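Local structure of protein YiiM (Escherichia coli, 1O65) at residues 66-80 and 147-160. The protein is of uncharacterised function, but its MOSC domain may bind molybdenum and act as an oxidoreductase on nitrogenous compounds. Numbering follows the deposited sequence.
Sequences DRALCHYPREHYLYW and LMQNTGKVGWLYSV
Strands 69-73 and 156-160 run antiparallel, Leu69 paired with Tyr158 and His71 with Trp156 at hydrogen-bonded positions; a classic bulge sets Ala68 and Leu69 both against Tyr158. His71 N donates to Trp156 O (2.8 Å), and Trp156 N returns a bond to His71 O. Glycine suits position 155: at its positive phi a CB would jam against the preceding carbonyl O, and would also strike His71 O and the Tyr72 ring.

With CG between the backbone N and carbonyl carbon (chi1 53°), Trp156 swings its indole alongside His71, whose imidazole forms an offset stack on the six-membered ring, planes 25° apart. Tyr158 OH ties the cluster together, 2.9 Å from His71 ND1 and taking a nearly straight bond from Trp156 NE1 in the indole plane. An alanine in place of Trp156 would probably uncover one face of the His71 imidazole and leave Tyr158 OH without the NE1 donor.

Further along, Tyr72 OH accepts from Trp80 NE1 and donates to Lys153 O (3.0 Å). Lys153, a long apolar stem ending in a charge, lays CB over His76 and CE over Tyr79, with NZ in a cation-pi contact 4.1 Å from the Tyr79 ring centroid.

In the mixed sheet, strand 69-73 also pairs with 100-102 and 156-160 with 121-128; helices 75-83 and 144-151, steeply inclined and well apart, are bridged by Trp80, its CH2 3.8 Å from Leu147 CB.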
loop_
_atom_site.group_PDB
_atom_site.type_symbol
_atom_site.label_atom_id
_atom_site.label_comp_id
_atom_site.label_asym_id
_atom_site.label_seq_id
_atom_site.Cartn_x
_atom_site.Cartn_y
_atom_site.Cartn_z
ATOM N N ASP A 66 10.774 -4.050 1.998
ATOM C CA ASP A 66 9.791 -2.985 2.130
ATOM C C ASP A 66 8.515 -3.195 1.333
ATOM O O ASP A 66 7.636 -2.341 1.412
ATOM C CB ASP A 66 10.394 -1.637 1.662
ATOM C CG ASP A 66 11.456 -1.153 2.625
ATOM O OD1 ASP A 66 11.361 -1.436 3.832
ATOM O OD2 ASP A 66 12.406 -0.485 2.165
ATOM N N ARG A 67 8.407 -4.229 0.503
ATOM C CA ARG A 67 7.175 -4.410 -0.274
ATOM C C ARG A 67 6.736 -5.864 -0.241
ATOM O O ARG A 67 6.258 -6.428 -1.210
ATOM C CB ARG A 67 7.332 -3.891 -1.696
ATOM C CG ARG A 67 8.585 -4.300 -2.429
ATOM C CD ARG A 67 8.759 -3.499 -3.738
ATOM N NE ARG A 67 10.186 -3.543 -4.142
ATOM C CZ ARG A 67 10.748 -4.640 -4.629
ATOM N NH1 ARG A 67 10.046 -5.758 -4.789
ATOM N NH2 ARG A 67 12.031 -4.645 -4.948
ATOM N N ALA A 68 6.887 -6.464 0.933
ATOM C CA ALA A 68 6.523 -7.851 1.162
ATOM C C ALA A 68 5.026 -8.089 0.995
ATOM O O ALA A 68 4.650 -9.174 0.533
ATOM C CB ALA A 68 6.989 -8.238 2.566
ATOM N N LEU A 69 4.176 -7.137 1.370
ATOM C CA LEU A 69 2.746 -7.243 1.306
ATOM C C LEU A 69 2.056 -5.986 0.758
ATOM O O LEU A 69 2.360 -4.873 1.171
ATOM C CB LEU A 69 2.145 -7.476 2.704
ATOM C CG LEU A 69 2.329 -8.818 3.381
ATOM C CD1 LEU A 69 2.210 -8.682 4.892
ATOM C CD2 LEU A 69 1.328 -9.860 2.879
ATOM N N CYS A 70 1.061 -6.183 -0.085
ATOM C CA CYS A 70 0.324 -5.093 -0.718
ATOM C C CYS A 70 -1.117 -5.085 -0.197
ATOM O O CYS A 70 -1.747 -6.155 -0.192
ATOM C CB CYS A 70 0.316 -5.297 -2.241
ATOM S SG CYS A 70 -0.727 -4.075 -3.125
ATOM N N HIS A 71 -1.637 -3.943 0.188
ATOM C CA HIS A 71 -2.991 -3.860 0.725
ATOM C C HIS A 71 -3.888 -3.008 -0.165
ATOM O O HIS A 71 -3.451 -1.928 -0.569
ATOM C CB HIS A 71 -2.928 -3.146 2.109
ATOM C CG HIS A 71 -4.144 -3.364 2.945
ATOM N ND1 HIS A 71 -4.085 -3.945 4.209
ATOM C CD2 HIS A 71 -5.458 -3.145 2.691
ATOM C CE1 HIS A 71 -5.310 -4.058 4.692
ATOM N NE2 HIS A 71 -6.157 -3.577 3.797
ATOM N N TYR A 72 -5.128 -3.424 -0.420
ATOM C CA TYR A 72 -6.036 -2.542 -1.176
ATOM C C TYR A 72 -7.408 -2.563 -0.503
ATOM O O TYR A 72 -8.012 -3.601 -0.207
ATOM C CB TYR A 72 -6.108 -2.849 -2.650
ATOM C CG TYR A 72 -6.580 -1.712 -3.532
ATOM C CD1 TYR A 72 -5.784 -0.599 -3.758
ATOM C CD2 TYR A 72 -7.831 -1.748 -4.158
ATOM C CE1 TYR A 72 -6.187 0.448 -4.561
ATOM C CE2 TYR A 72 -8.240 -0.708 -4.960
ATOM C CZ TYR A 72 -7.422 0.388 -5.166
ATOM O OH TYR A 72 -7.847 1.428 -5.965
ATOM N N PRO A 73 -7.885 -1.381 -0.148
ATOM C CA PRO A 73 -9.182 -1.296 0.507
ATOM C C PRO A 73 -10.287 -1.672 -0.456
ATOM O O PRO A 73 -10.364 -1.116 -1.581
ATOM C CB PRO A 73 -9.279 0.148 0.956
ATOM C CG PRO A 73 -7.872 0.686 0.925
ATOM C CD PRO A 73 -7.149 -0.102 -0.138
ATOM N N ARG A 74 -11.170 -2.584 -0.048
ATOM C CA ARG A 74 -12.339 -2.890 -0.880
ATOM C C ARG A 74 -13.206 -1.645 -1.077
ATOM O O ARG A 74 -13.924 -1.598 -2.090
ATOM C CB ARG A 74 -13.218 -4.011 -0.325
ATOM C CG ARG A 74 -12.588 -5.398 -0.414
ATOM C CD ARG A 74 -13.614 -6.511 -0.188
ATOM N NE ARG A 74 -13.924 -6.624 1.226
ATOM C CZ ARG A 74 -13.356 -7.215 2.241
ATOM N NH1 ARG A 74 -12.235 -7.917 2.145
ATOM N NH2 ARG A 74 -13.910 -7.146 3.468
ATOM N N GLU A 75 -13.230 -0.674 -0.162
ATOM C CA GLU A 75 -14.004 0.550 -0.410
ATOM C C GLU A 75 -13.738 1.123 -1.807
ATOM O O GLU A 75 -14.681 1.556 -2.481
ATOM C CB GLU A 75 -13.675 1.613 0.634
ATOM C CG GLU A 75 -14.108 1.366 2.054
ATOM C CD GLU A 75 -13.278 0.459 2.924
ATOM O OE1 GLU A 75 -12.413 -0.312 2.443
ATOM O OE2 GLU A 75 -13.505 0.473 4.179
ATOM N N HIS A 76 -12.511 1.064 -2.349
ATOM C CA HIS A 76 -12.223 1.660 -3.635
ATOM C C HIS A 76 -12.872 0.982 -4.818
ATOM O O HIS A 76 -12.957 1.608 -5.882
ATOM C CB HIS A 76 -10.718 1.799 -3.904
ATOM C CG HIS A 76 -9.960 2.541 -2.858
ATOM N ND1 HIS A 76 -10.517 3.560 -2.119
ATOM C CD2 HIS A 76 -8.685 2.407 -2.427
ATOM C CE1 HIS A 76 -9.632 3.998 -1.243
ATOM N NE2 HIS A 76 -8.499 3.321 -1.434
ATOM N N TYR A 77 -13.252 -0.280 -4.734
ATOM C CA TYR A 77 -13.925 -0.958 -5.843
ATOM C C TYR A 77 -15.289 -0.321 -6.088
ATOM O O TYR A 77 -15.728 -0.196 -7.245
ATOM C CB TYR A 77 -14.048 -2.471 -5.595
ATOM C CG TYR A 77 -12.698 -3.169 -5.676
ATOM C CD1 TYR A 77 -11.889 -2.993 -6.786
ATOM C CD2 TYR A 77 -12.208 -3.935 -4.613
ATOM C CE1 TYR A 77 -10.662 -3.620 -6.876
ATOM C CE2 TYR A 77 -10.971 -4.545 -4.686
ATOM C CZ TYR A 77 -10.203 -4.388 -5.824
ATOM O OH TYR A 77 -8.977 -4.981 -5.927
ATOM N N LEU A 78 -15.989 0.058 -5.015
ATOM C CA LEU A 78 -17.261 0.771 -5.185
ATOM C C LEU A 78 -17.015 1.997 -6.075
ATOM O O LEU A 78 -17.682 2.205 -7.092
ATOM C CB LEU A 78 -17.804 1.249 -3.838
ATOM C CG LEU A 78 -18.165 0.138 -2.838
ATOM C CD1 LEU A 78 -18.482 0.750 -1.472
ATOM C CD2 LEU A 78 -19.350 -0.674 -3.362
ATOM N N TYR A 79 -16.036 2.826 -5.700
ATOM C CA TYR A 79 -15.712 3.987 -6.508
ATOM C C TYR A 79 -15.369 3.613 -7.948
ATOM O O TYR A 79 -15.859 4.242 -8.895
ATOM C CB TYR A 79 -14.571 4.786 -5.874
ATOM C CG TYR A 79 -14.110 5.940 -6.756
ATOM C CD1 TYR A 79 -14.715 7.177 -6.706
ATOM C CD2 TYR A 79 -13.063 5.762 -7.642
ATOM C CE1 TYR A 79 -14.288 8.208 -7.526
ATOM C CE2 TYR A 79 -12.620 6.788 -8.444
ATOM C CZ TYR A 79 -13.238 8.005 -8.396
ATOM O OH TYR A 79 -12.794 9.021 -9.219
ATOM N N TRP A 80 -14.520 2.614 -8.183
ATOM C CA TRP A 80 -14.162 2.287 -9.565
ATOM C C TRP A 80 -15.332 1.742 -10.356
ATOM O O TRP A 80 -15.530 2.172 -11.504
ATOM C CB TRP A 80 -12.950 1.371 -9.649
ATOM C CG TRP A 80 -11.708 1.975 -9.060
ATOM C CD1 TRP A 80 -10.963 1.461 -8.051
ATOM C CD2 TRP A 80 -11.087 3.219 -9.436
ATOM N NE1 TRP A 80 -9.923 2.311 -7.761
ATOM C CE2 TRP A 80 -9.966 3.389 -8.603
ATOM C CE3 TRP A 80 -11.355 4.194 -10.395
ATOM C CZ2 TRP A 80 -9.111 4.497 -8.702
ATOM C CZ3 TRP A 80 -10.502 5.281 -10.512
ATOM C CH2 TRP A 80 -9.388 5.440 -9.660
ATOM N N LEU A 147 -5.372 7.935 -12.796
ATOM C CA LEU A 147 -6.564 8.035 -11.962
ATOM C C LEU A 147 -6.253 7.614 -10.534
ATOM O O LEU A 147 -6.515 8.395 -9.621
ATOM C CB LEU A 147 -7.691 7.231 -12.601
ATOM C CG LEU A 147 -8.835 7.917 -13.319
ATOM C CD1 LEU A 147 -8.553 9.326 -13.832
ATOM C CD2 LEU A 147 -9.265 7.044 -14.518
ATOM N N MET A 148 -5.679 6.430 -10.290
ATOM C CA MET A 148 -5.355 6.043 -8.916
ATOM C C MET A 148 -4.506 7.101 -8.218
ATOM O O MET A 148 -4.826 7.534 -7.105
ATOM C CB MET A 148 -4.602 4.729 -8.787
ATOM C CG MET A 148 -5.176 3.524 -9.468
ATOM S SD MET A 148 -4.111 2.093 -9.324
ATOM C CE MET A 148 -3.960 1.918 -7.548
ATOM N N GLN A 149 -3.414 7.516 -8.870
ATOM C CA GLN A 149 -2.538 8.526 -8.261
ATOM C C GLN A 149 -3.261 9.841 -7.973
ATOM O O GLN A 149 -3.086 10.417 -6.874
ATOM C CB GLN A 149 -1.292 8.746 -9.104
ATOM C CG GLN A 149 -0.235 9.605 -8.394
ATOM C CD GLN A 149 0.870 9.954 -9.377
ATOM O OE1 GLN A 149 1.744 9.143 -9.664
ATOM N NE2 GLN A 149 0.792 11.162 -9.919
ATOM N N ASN A 150 -4.073 10.313 -8.898
ATOM C CA ASN A 150 -4.822 11.546 -8.712
ATOM C C ASN A 150 -5.839 11.493 -7.572
ATOM O O ASN A 150 -5.983 12.425 -6.800
ATOM C CB ASN A 150 -5.560 11.930 -10.002
ATOM C CG ASN A 150 -4.697 12.457 -11.117
ATOM O OD1 ASN A 150 -3.491 12.669 -10.987
ATOM N ND2 ASN A 150 -5.306 12.676 -12.292
ATOM N N THR A 151 -6.531 10.372 -7.381
ATOM C CA THR A 151 -7.554 10.299 -6.330
ATOM C C THR A 151 -6.952 9.912 -4.992
ATOM O O THR A 151 -7.533 10.044 -3.926
ATOM C CB THR A 151 -8.611 9.254 -6.728
ATOM O OG1 THR A 151 -7.949 7.972 -6.897
ATOM C CG2 THR A 151 -9.317 9.694 -7.996
ATOM N N GLY A 152 -5.738 9.347 -5.072
ATOM C CA GLY A 152 -5.065 8.909 -3.837
ATOM C C GLY A 152 -5.535 7.517 -3.458
ATOM O O GLY A 152 -5.111 6.994 -2.423
ATOM N N LYS A 153 -6.354 6.877 -4.286
ATOM C CA LYS A 153 -6.882 5.545 -3.991
ATOM C C LYS A 153 -5.856 4.505 -4.423
ATOM O O LYS A 153 -6.079 3.768 -5.382
ATOM C CB LYS A 153 -8.220 5.339 -4.716
ATOM C CG LYS A 153 -9.245 6.416 -4.337
ATOM C CD LYS A 153 -10.547 6.201 -5.114
ATOM C CE LYS A 153 -11.442 7.429 -5.091
ATOM N NZ LYS A 153 -12.131 7.592 -3.781
ATOM N N VAL A 154 -4.779 4.398 -3.626
ATOM C CA VAL A 154 -3.667 3.543 -4.049
ATOM C C VAL A 154 -3.399 2.375 -3.137
ATOM O O VAL A 154 -2.855 1.360 -3.601
ATOM C CB VAL A 154 -2.398 4.404 -4.181
ATOM C CG1 VAL A 154 -2.615 5.565 -5.139
ATOM C CG2 VAL A 154 -1.970 4.945 -2.802
ATOM N N GLY A 155 -3.858 2.421 -1.879
ATOM C CA GLY A 155 -3.488 1.259 -1.030
ATOM C C GLY A 155 -2.059 1.493 -0.520
ATOM O O GLY A 155 -1.511 2.576 -0.672
ATOM N N TRP A 156 -1.489 0.518 0.162
ATOM C CA TRP A 156 -0.170 0.695 0.765
ATOM C C TRP A 156 0.572 -0.625 0.909
ATOM O O TRP A 156 -0.023 -1.693 0.830
ATOM C CB TRP A 156 -0.327 1.337 2.154
ATOM C CG TRP A 156 -1.284 0.579 3.022
ATOM C CD1 TRP A 156 -0.997 -0.467 3.850
ATOM C CD2 TRP A 156 -2.694 0.806 3.119
ATOM N NE1 TRP A 156 -2.145 -0.883 4.479
ATOM C CE2 TRP A 156 -3.204 -0.134 4.037
ATOM C CE3 TRP A 156 -3.583 1.706 2.512
ATOM C CZ2 TRP A 156 -4.560 -0.209 4.355
ATOM C CZ3 TRP A 156 -4.929 1.626 2.824
ATOM C CH2 TRP A 156 -5.399 0.681 3.737
ATOM N N LEU A 157 1.887 -0.545 1.189
ATOM C CA LEU A 157 2.645 -1.798 1.294
ATOM C C LEU A 157 3.090 -1.983 2.731
ATOM O O LEU A 157 3.019 -1.011 3.489
ATOM C CB LEU A 157 3.857 -1.771 0.366
ATOM C CG LEU A 157 3.632 -1.400 -1.090
ATOM C CD1 LEU A 157 4.918 -1.320 -1.882
ATOM C CD2 LEU A 157 2.654 -2.410 -1.734
ATOM N N TYR A 158 3.540 -3.179 3.080
ATOM C CA TYR A 158 4.050 -3.405 4.419
ATOM C C TYR A 158 5.462 -4.025 4.394
ATOM O O TYR A 158 5.802 -4.694 3.422
ATOM C CB TYR A 158 3.194 -4.404 5.197
ATOM C CG TYR A 158 1.771 -4.053 5.485
ATOM C CD1 TYR A 158 0.762 -4.374 4.574
ATOM C CD2 TYR A 158 1.406 -3.438 6.666
ATOM C CE1 TYR A 158 -0.563 -4.084 4.840
ATOM C CE2 TYR A 158 0.079 -3.147 6.951
ATOM C CZ TYR A 158 -0.887 -3.460 6.033
ATOM O OH TYR A 158 -2.213 -3.194 6.264
ATOM N N SER A 159 6.237 -3.712 5.431
ATOM C CA SER A 159 7.493 -4.437 5.627
ATOM C C SER A 159 7.154 -5.500 6.690
ATOM O O SER A 159 6.186 -5.324 7.455
ATOM C CB SER A 159 8.669 -3.614 6.099
ATOM O OG SER A 159 8.374 -2.960 7.308
ATOM N N VAL A 160 7.860 -6.612 6.683
ATOM C CA VAL A 160 7.547 -7.642 7.679
ATOM C C VAL A 160 8.489 -7.467 8.852
ATOM O O VAL A 160 9.686 -7.658 8.721
ATOM C CB VAL A 160 7.576 -9.031 7.030
ATOM C CG1 VAL A 160 7.517 -10.154 8.054
ATOM C CG2 VAL A 160 6.369 -9.176 6.083
HETATM O O HOH W 1 -2.398 -1.126 -3.272
HETATM O O HOH W 2 -12.909 5.223 -2.619
#